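Local coordinates for protein 6-phosphogluconate dehydrogenase NAD-binding (Dyadobacter fermentans, PDB 4GBJ) that probably acts as an NAD(P)-dependent oxidoreductase of the 6-phosphogluconate and 3-hydroxyisobutyrate dehydrogenase type, pairing a Rossmann-type nucleotide-binding domain with a helical domain, at residues 175-179 against 244-248; 182-186 against 264-268; 238-242 against 268-273. All coordinates share one frame; numbering follows the deposited sequence.

Contact 1: residues 175-179 against 244-248; sequences LAGNF and DINLT
Leu-175 wedges against the turn Leu-247 to Thr-248, and here the two helices lie tightest, the CA atoms of Leu-175 and Thr-248 being 5.7 Å apart. Its CB sits 3.4 Å from OG1 of Thr-248, while its CD2 methyl reaches CB of Leu-247 at 3.9 Å; the two leucine side chains cross at about a right angle. Thr-248 OG1 points back beside its own backbone N (chi1 -61°), which brings it to a water 2.6 Å away. That water donates to the carbonyl O of Leu-175 at 3.0 Å and so bridges the buried polar atoms of both helices. The helices 169-197 and 238-254 belong to the all-helical C-terminal domain of this dehydrogenase family, and their segments run at 124° to each other. Beyond the water the packing thins: Ile-245 CD1 meets the edge of the Phe-179 ring at CD1, 4.1 Å off, and Ala-262 and Met-259 also pack on the Phe-179 side chain. Toward the partly exposed side, the amide of Asn-178 and the carboxylate of Asp-244 are turned 30° apart, with ND2 3.0 Å from OD2. Asn-178 lies close to Lys-174, the predicted active-site residue.

Contact 2: residues 182-186 against 264-268; sequences ACSLE and IIRNR
Arg-268 grips the carboxylate of Glu-186 side-on, with two nitrogens each taking one oxygen. NH2 donates to OE1 of Glu-186 over 2.9 Å at a nearly straight 165°, with OE1 in the guanidinium plane and its syn lone pair in use. NE of Arg-268 reaches OE2 of Glu-186 at the same 2.9 Å but less straight, OE2 lying somewhat out of the guanidinium plane, in keeping with the 32° twist between the two flat groups. Both chains bend at chi2 to meet, and the glutamate's CG stands opposite its backbone N (chi1 171°), which carries the acid out toward helix 260-274. NH1 of Arg-268 forms a second salt bridge, to Asp-292.

The apolar part lies beside this pair. Ile-265 pushes its CD1 methyl into the turn between Ala-182 and Glu-186, 3.2 Å from the carbonyl O of Ala-182 and 3.5 Å from CB of Glu-186. Its CG2 packs on CB of Ala-182 at 3.9 Å. Ile-264 adds its CG2 methyl alongside the carboxylate, and Leu-285 touches Glu-186, Ile-265 and Arg-268 alike. Phe-261 of the second subunit packs on Glu-186 and Ile-264, so this helix pair of the C-terminal domain also borders the dimer interface.

Glu-190 brings another carboxylate close to OE1 of Glu-186. With Asp-292 also near, the arginine probably offsets a cluster of acids, and its paired bonds probably fix the rotation of the buried Glu-186 carboxylate, which has the Ile-264 methyl beside OE1.

Contact 3: residues 238-242 against 268-273; sequences FPLGL and RFISGL
The helical segments 238-242 and 268-273 run roughly antiparallel, at 145°, with axes 9.2 Å apart and the CA atoms of Leu-242 and Phe-269 the nearest pair. Two glycines let the rings sit close to the backbone: Gly-241 CA lies over the face of the Phe-269 ring, 3.9 Å from its centroid, in a CH-pi contact, and Gly-272 CA is 3.7 Å from CZ of Phe-238. A CB on either glycine would run into the facing ring. The rings themselves form an edge-to-face pair, CD1 of Phe-269 standing 3.6 Å above the centre of the Phe-238 ring. Phe-238 comes across with CG anti to its N (chi1 -167°), placing CE2 3.3 Å from the carbonyl O of Phe-269. Leu-242 lays its CB on that of Phe-269 at 3.7 Å, and Leu-273 slides past Phe-238 and touches Leu-242 with CD1. With an alanine in place of Phe-269, the face of Phe-238 and the CA of Gly-241 would probably lose their aromatic partner and a gap would open between the helices. Carbon and ring surfaces thus join these consecutive helices of the C-terminal domain, held by dispersion and weak aromatic electrostatics.

Three helices of the C-terminal domain are joined pairwise here: helix 169-197 meets 238-254 in contact 1 and 260-274 in contact 2, and contact 3 closes the triangle between the latter two. Contacts 2 and 3 share Arg-268, and their centres are about 9 Å apart; the centres of contacts 1 and 2 are about 11 Å apart, and the two touch directly, CG1 of Ile-245 packing 3.7 Å from CG2 of Ile-265. Contact 1 is the one beside the predicted active-site Lys-174, whose side chain is about 4 Å from that of Asn-178, but about 12 Å from that of Ala-182 in contact 2 and about 11 Å from Gly-241 in contact 3.

Contact 1: residues 175-179 against 244-248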
loop_
_atom_site.group_PDB
_atom_site.type_symbol
_atom_site.label_atom_id
_atom_site.label_comp_id
_atom_site.label_asym_id
_atom_site.label_seq_id
_atom_site.Cartn_x
_atom_site.Cartn_y
_atom_site.Cartn_z
ATOM N N LEU B 175 11.648 -9.555 4.232
ATOM C CA LEU B 175 10.629 -10.388 3.591
ATOM C C LEU B 175 9.264 -9.747 3.733
ATOM O O LEU B 175 8.538 -9.684 2.752
ATOM C CB LEU B 175 10.608 -11.815 4.186
ATOM C CG LEU B 175 11.868 -12.678 3.920
ATOM C CD1 LEU B 175 11.739 -14.028 4.565
ATOM C CD2 LEU B 175 12.193 -12.734 2.455
ATOM N N ALA B 176 8.941 -9.205 4.916
ATOM C CA ALA B 176 7.674 -8.540 5.151
ATOM C C ALA B 176 7.523 -7.291 4.268
ATOM O O ALA B 176 6.430 -7.053 3.731
ATOM C CB ALA B 176 7.540 -8.147 6.620
ATOM N N GLY B 177 8.612 -6.524 4.122
ATOM C CA GLY B 177 8.638 -5.342 3.280
ATOM C C GLY B 177 8.364 -5.681 1.831
ATOM O O GLY B 177 7.485 -5.060 1.220
ATOM N N ASN B 178 9.068 -6.713 1.304
ATOM C CA ASN B 178 8.909 -7.203 -0.079
ATOM C C ASN B 178 7.517 -7.814 -0.306
ATOM O O ASN B 178 6.955 -7.646 -1.373
ATOM C CB ASN B 178 9.988 -8.216 -0.452
ATOM C CG ASN B 178 11.317 -7.616 -0.860
ATOM O OD1 ASN B 178 11.523 -6.394 -0.877
ATOM N ND2 ASN B 178 12.247 -8.482 -1.216
ATOM N N PHE B 179 6.971 -8.457 0.703
ATOM C CA PHE B 179 5.601 -8.986 0.676
ATOM C C PHE B 179 4.613 -7.844 0.526
ATOM O O PHE B 179 3.711 -7.946 -0.285
ATOM C CB PHE B 179 5.303 -9.827 1.931
ATOM C CG PHE B 179 3.857 -9.930 2.324
ATOM C CD1 PHE B 179 2.982 -10.753 1.620
ATOM C CD2 PHE B 179 3.359 -9.197 3.392
ATOM C CE1 PHE B 179 1.664 -10.866 2.014
ATOM C CE2 PHE B 179 2.023 -9.273 3.749
ATOM C CZ PHE B 179 1.187 -10.109 3.076
ATOM N N ASP B 244 11.273 -14.926 -3.714
ATOM C CA ASP B 244 11.068 -14.110 -2.523
ATOM C C ASP B 244 9.742 -14.412 -1.814
ATOM O O ASP B 244 9.750 -14.558 -0.589
ATOM C CB ASP B 244 11.187 -12.599 -2.818
ATOM C CG ASP B 244 12.624 -12.045 -2.803
ATOM O OD1 ASP B 244 13.585 -12.833 -2.472
ATOM O OD2 ASP B 244 12.792 -10.814 -3.051
ATOM N N ILE B 245 8.635 -14.531 -2.531
ATOM C CA ILE B 245 7.375 -14.841 -1.863
ATOM C C ILE B 245 7.420 -16.252 -1.226
ATOM O O ILE B 245 6.809 -16.453 -0.193
ATOM C CB ILE B 245 6.150 -14.647 -2.778
ATOM C CG1 ILE B 245 4.889 -14.487 -1.988
ATOM C CG2 ILE B 245 5.985 -15.763 -3.804
ATOM C CD1 ILE B 245 4.816 -13.171 -1.147
ATOM N N ASN B 246 8.097 -17.201 -1.834
ATOM C CA ASN B 246 8.265 -18.536 -1.260
ATOM C C ASN B 246 9.091 -18.509 0.009
ATOM O O ASN B 246 8.766 -19.280 0.926
ATOM C CB ASN B 246 8.869 -19.515 -2.241
ATOM C CG ASN B 246 7.863 -20.021 -3.270
ATOM O OD1 ASN B 246 6.656 -20.036 -3.059
ATOM N ND2 ASN B 246 8.321 -20.437 -4.428
ATOM N N LEU B 247 10.107 -17.592 0.126
ATOM C CA LEU B 247 10.867 -17.442 1.385
ATOM C C LEU B 247 9.902 -16.954 2.480
ATOM O O LEU B 247 9.949 -17.418 3.600
ATOM C CB LEU B 247 12.024 -16.438 1.236
ATOM C CG LEU B 247 13.222 -16.792 0.330
ATOM C CD1 LEU B 247 14.222 -15.712 0.366
ATOM C CD2 LEU B 247 13.891 -18.094 0.755
ATOM N N THR B 248 9.027 -15.998 2.140
ATOM C CA THR B 248 8.035 -15.465 3.069
ATOM C C THR B 248 7.069 -16.561 3.527
ATOM O O THR B 248 6.769 -16.674 4.726
ATOM C CB THR B 248 7.321 -14.308 2.400
ATOM O OG1 THR B 248 8.305 -13.316 2.114
ATOM C CG2 THR B 248 6.158 -13.759 3.241
HETATM O O HOH W 1 8.348 -11.402 0.327
#

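Contact 2: residues 182-186 against 264-268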
loop_
_atom_site.group_PDB
_atom_site.type_symbol
_atom_site.label_atom_id
_atom_site.label_comp_id
_atom_site.label_asym_id
_atom_site.label_seq_id
_atom_site.Cartn_x
_atom_site.Cartn_y
_atom_site.Cartn_z
ATOM N N ALA B 182 4.692 -6.447 -3.026
ATOM C CA ALA B 182 3.993 -7.390 -3.913
ATOM C C ALA B 182 2.478 -7.263 -3.740
ATOM O O ALA B 182 1.749 -7.281 -4.753
ATOM C CB ALA B 182 4.445 -8.822 -3.655
ATOM N N CYS B 183 1.998 -7.102 -2.501
ATOM C CA CYS B 183 0.566 -6.845 -2.255
ATOM C C CYS B 183 0.117 -5.531 -2.889
ATOM O O CYS B 183 -0.997 -5.443 -3.378
ATOM C CB CYS B 183 0.253 -6.831 -0.767
ATOM S SG CYS B 183 0.391 -8.425 0.034
ATOM N N SER B 184 0.958 -4.516 -2.849
ATOM C CA SER B 184 0.636 -3.194 -3.431
ATOM C C SER B 184 0.476 -3.328 -4.907
ATOM O O SER B 184 -0.453 -2.776 -5.477
ATOM C CB SER B 184 1.719 -2.177 -3.060
ATOM O OG SER B 184 1.801 -2.162 -1.640
ATOM N N LEU B 185 1.373 -4.085 -5.546
ATOM C CA LEU B 185 1.256 -4.358 -6.971
ATOM C C LEU B 185 -0.044 -5.088 -7.319
ATOM O O LEU B 185 -0.715 -4.750 -8.286
ATOM C CB LEU B 185 2.413 -5.221 -7.441
ATOM C CG LEU B 185 3.750 -4.458 -7.651
ATOM C CD1 LEU B 185 4.933 -5.462 -7.612
ATOM C CD2 LEU B 185 3.730 -3.700 -8.952
ATOM N N GLU B 186 -0.372 -6.112 -6.536
ATOM C CA GLU B 186 -1.564 -6.893 -6.779
ATOM C C GLU B 186 -2.846 -6.058 -6.575
ATOM O O GLU B 186 -3.744 -6.146 -7.401
ATOM C CB GLU B 186 -1.571 -8.157 -5.893
ATOM C CG GLU B 186 -2.883 -8.901 -5.926
ATOM C CD GLU B 186 -3.250 -9.502 -7.252
ATOM O OE1 GLU B 186 -4.440 -9.837 -7.421
ATOM O OE2 GLU B 186 -2.333 -9.798 -8.053
ATOM N N ILE B 264 -1.921 -15.761 -3.058
ATOM C CA ILE B 264 -2.377 -15.111 -4.289
ATOM C C ILE B 264 -1.169 -14.621 -5.070
ATOM O O ILE B 264 -1.088 -14.937 -6.223
ATOM C CB ILE B 264 -3.352 -13.968 -4.016
ATOM C CG1 ILE B 264 -4.645 -14.445 -3.285
ATOM C CG2 ILE B 264 -3.712 -13.188 -5.293
ATOM C CD1 ILE B 264 -5.437 -15.223 -3.897
ATOM N N ILE B 265 -0.199 -13.954 -4.425
ATOM C CA ILE B 265 1.014 -13.449 -5.069
ATOM C C ILE B 265 1.803 -14.592 -5.662
ATOM O O ILE B 265 2.205 -14.531 -6.831
ATOM C CB ILE B 265 1.847 -12.645 -4.046
ATOM C CG1 ILE B 265 1.138 -11.317 -3.643
ATOM C CG2 ILE B 265 3.239 -12.394 -4.495
ATOM C CD1 ILE B 265 0.880 -10.377 -4.711
ATOM N N ARG B 266 1.999 -15.657 -4.877
ATOM C CA ARG B 266 2.675 -16.839 -5.389
ATOM C C ARG B 266 2.013 -17.354 -6.676
ATOM O O ARG B 266 2.720 -17.618 -7.645
ATOM C CB ARG B 266 2.704 -17.956 -4.338
ATOM C CG ARG B 266 3.300 -19.274 -4.823
ATOM C CD ARG B 266 3.468 -20.219 -3.638
ATOM N NE ARG B 266 3.762 -21.582 -4.073
ATOM C CZ ARG B 266 2.881 -22.438 -4.581
ATOM N NH1 ARG B 266 1.608 -22.077 -4.753
ATOM N NH2 ARG B 266 3.265 -23.646 -4.952
ATOM N N ASN B 267 0.692 -17.465 -6.707
ATOM C CA ASN B 267 -0.014 -17.977 -7.917
ATOM C C ASN B 267 0.123 -17.036 -9.082
ATOM O O ASN B 267 0.197 -17.526 -10.216
ATOM C CB ASN B 267 -1.500 -18.286 -7.648
ATOM C CG ASN B 267 -1.655 -19.552 -6.822
ATOM O OD1 ASN B 267 -0.763 -20.377 -6.754
ATOM N ND2 ASN B 267 -2.752 -19.695 -6.103
ATOM N N ARG B 268 0.228 -15.688 -8.832
ATOM C CA ARG B 268 0.459 -14.775 -9.945
ATOM C C ARG B 268 1.796 -15.079 -10.669
ATOM O O ARG B 268 1.858 -15.001 -11.887
ATOM C CB ARG B 268 0.487 -13.330 -9.480
ATOM C CG ARG B 268 -0.777 -12.813 -8.879
ATOM C CD ARG B 268 -1.960 -13.062 -9.772
ATOM N NE ARG B 268 -3.108 -12.233 -9.432
ATOM C CZ ARG B 268 -4.315 -12.344 -9.982
ATOM N NH1 ARG B 268 -4.554 -13.269 -10.889
ATOM N NH2 ARG B 268 -5.301 -11.551 -9.596
#

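Contact 3: residues 238-242 against 268-273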
loop_
_atom_site.group_PDB
_atom_site.type_symbol
_atom_site.label_atom_id
_atom_site.label_comp_id
_atom_site.label_asym_id
_atom_site.label_seq_id
_atom_site.Cartn_x
_atom_site.Cartn_y
_atom_site.Cartn_z
ATOM N N PHE B 238 11.459 -11.525 -13.163
ATOM C CA PHE B 238 10.184 -12.130 -12.710
ATOM C C PHE B 238 10.351 -13.369 -11.832
ATOM O O PHE B 238 9.755 -13.423 -10.741
ATOM C CB PHE B 238 9.283 -12.435 -13.918
ATOM C CG PHE B 238 7.855 -12.773 -13.660
ATOM C CD1 PHE B 238 6.904 -11.766 -13.544
ATOM C CD2 PHE B 238 7.413 -14.096 -13.713
ATOM C CE1 PHE B 238 5.565 -12.069 -13.313
ATOM C CE2 PHE B 238 6.066 -14.406 -13.530
ATOM C CZ PHE B 238 5.143 -13.384 -13.313
ATOM N N PRO B 239 11.156 -14.350 -12.220
ATOM C CA PRO B 239 11.294 -15.543 -11.374
ATOM C C PRO B 239 11.810 -15.204 -9.973
ATOM O O PRO B 239 11.516 -15.946 -9.035
ATOM C CB PRO B 239 12.280 -16.431 -12.142
ATOM C CG PRO B 239 12.230 -15.935 -13.538
ATOM C CD PRO B 239 11.989 -14.461 -13.436
ATOM N N LEU B 240 12.538 -14.077 -9.818
ATOM C CA LEU B 240 13.048 -13.697 -8.501
ATOM C C LEU B 240 11.902 -13.277 -7.547
ATOM O O LEU B 240 12.042 -13.439 -6.355
ATOM C CB LEU B 240 14.133 -12.606 -8.611
ATOM C CG LEU B 240 15.331 -13.031 -9.421
ATOM C CD1 LEU B 240 16.303 -11.885 -9.595
ATOM C CD2 LEU B 240 16.030 -14.260 -8.825
ATOM N N GLY B 241 10.754 -12.847 -8.063
ATOM C CA GLY B 241 9.621 -12.523 -7.213
ATOM C C GLY B 241 9.049 -13.743 -6.554
ATOM O O GLY B 241 8.654 -13.712 -5.378
ATOM N N LEU B 242 9.013 -14.839 -7.308
ATOM C CA LEU B 242 8.538 -16.125 -6.829
ATOM C C LEU B 242 9.464 -16.659 -5.745
ATOM O O LEU B 242 8.995 -17.131 -4.722
ATOM C CB LEU B 242 8.408 -17.124 -7.996
ATOM C CG LEU B 242 7.920 -18.552 -7.661
ATOM C CD1 LEU B 242 6.650 -18.525 -6.867
ATOM C CD2 LEU B 242 7.801 -19.385 -8.888
ATOM N N ARG B 268 0.228 -15.688 -8.832
ATOM C CA ARG B 268 0.459 -14.775 -9.945
ATOM C C ARG B 268 1.796 -15.079 -10.669
ATOM O O ARG B 268 1.858 -15.001 -11.887
ATOM C CB ARG B 268 0.487 -13.330 -9.480
ATOM C CG ARG B 268 -0.777 -12.813 -8.879
ATOM C CD ARG B 268 -1.960 -13.062 -9.772
ATOM N NE ARG B 268 -3.108 -12.233 -9.432
ATOM C CZ ARG B 268 -4.315 -12.344 -9.982
ATOM N NH1 ARG B 268 -4.554 -13.269 -10.889
ATOM N NH2 ARG B 268 -5.301 -11.551 -9.596
ATOM N N PHE B 269 2.846 -15.360 -9.916
ATOM C CA PHE B 269 4.156 -15.708 -10.490
ATOM C C PHE B 269 4.126 -17.039 -11.187
ATOM O O PHE B 269 4.646 -17.155 -12.304
ATOM C CB PHE B 269 5.282 -15.731 -9.452
ATOM C CG PHE B 269 5.689 -14.351 -8.999
ATOM C CD1 PHE B 269 6.248 -13.448 -9.892
ATOM C CD2 PHE B 269 5.421 -13.916 -7.702
ATOM C CE1 PHE B 269 6.518 -12.143 -9.504
ATOM C CE2 PHE B 269 5.707 -12.624 -7.318
ATOM C CZ PHE B 269 6.279 -11.750 -8.210
ATOM N N ILE B 270 3.512 -18.058 -10.552
ATOM C CA ILE B 270 3.447 -19.403 -11.184
ATOM C C ILE B 270 2.703 -19.307 -12.548
ATOM O O ILE B 270 3.173 -19.808 -13.580
ATOM C CB ILE B 270 2.781 -20.425 -10.243
ATOM C CG1 ILE B 270 3.681 -20.641 -8.994
ATOM C CG2 ILE B 270 2.561 -21.740 -10.960
ATOM C CD1 ILE B 270 3.020 -21.434 -7.891
ATOM N N SER B 271 1.541 -18.663 -12.531
ATOM C CA SER B 271 0.727 -18.460 -13.729
ATOM C C SER B 271 1.461 -17.600 -14.756
ATOM O O SER B 271 1.414 -17.911 -15.948
ATOM C CB SER B 271 -0.637 -17.858 -13.392
ATOM O OG SER B 271 -1.437 -17.861 -14.562
ATOM N N GLY B 272 2.185 -16.568 -14.302
ATOM C CA GLY B 272 2.958 -15.747 -15.208
ATOM C C GLY B 272 4.061 -16.517 -15.908
ATOM O O GLY B 272 4.363 -16.261 -17.079
ATOM N N LEU B 273 4.707 -17.441 -15.190
ATOM C CA LEU B 273 5.708 -18.308 -15.813
ATOM C C LEU B 273 5.030 -19.254 -16.823
ATOM O O LEU B 273 5.580 -19.515 -17.894
ATOM C CB LEU B 273 6.470 -19.085 -14.750
ATOM C CG LEU B 273 7.469 -18.279 -13.920
ATOM C CD1 LEU B 273 7.977 -19.135 -12.759
ATOM C CD2 LEU B 273 8.646 -17.747 -14.787
#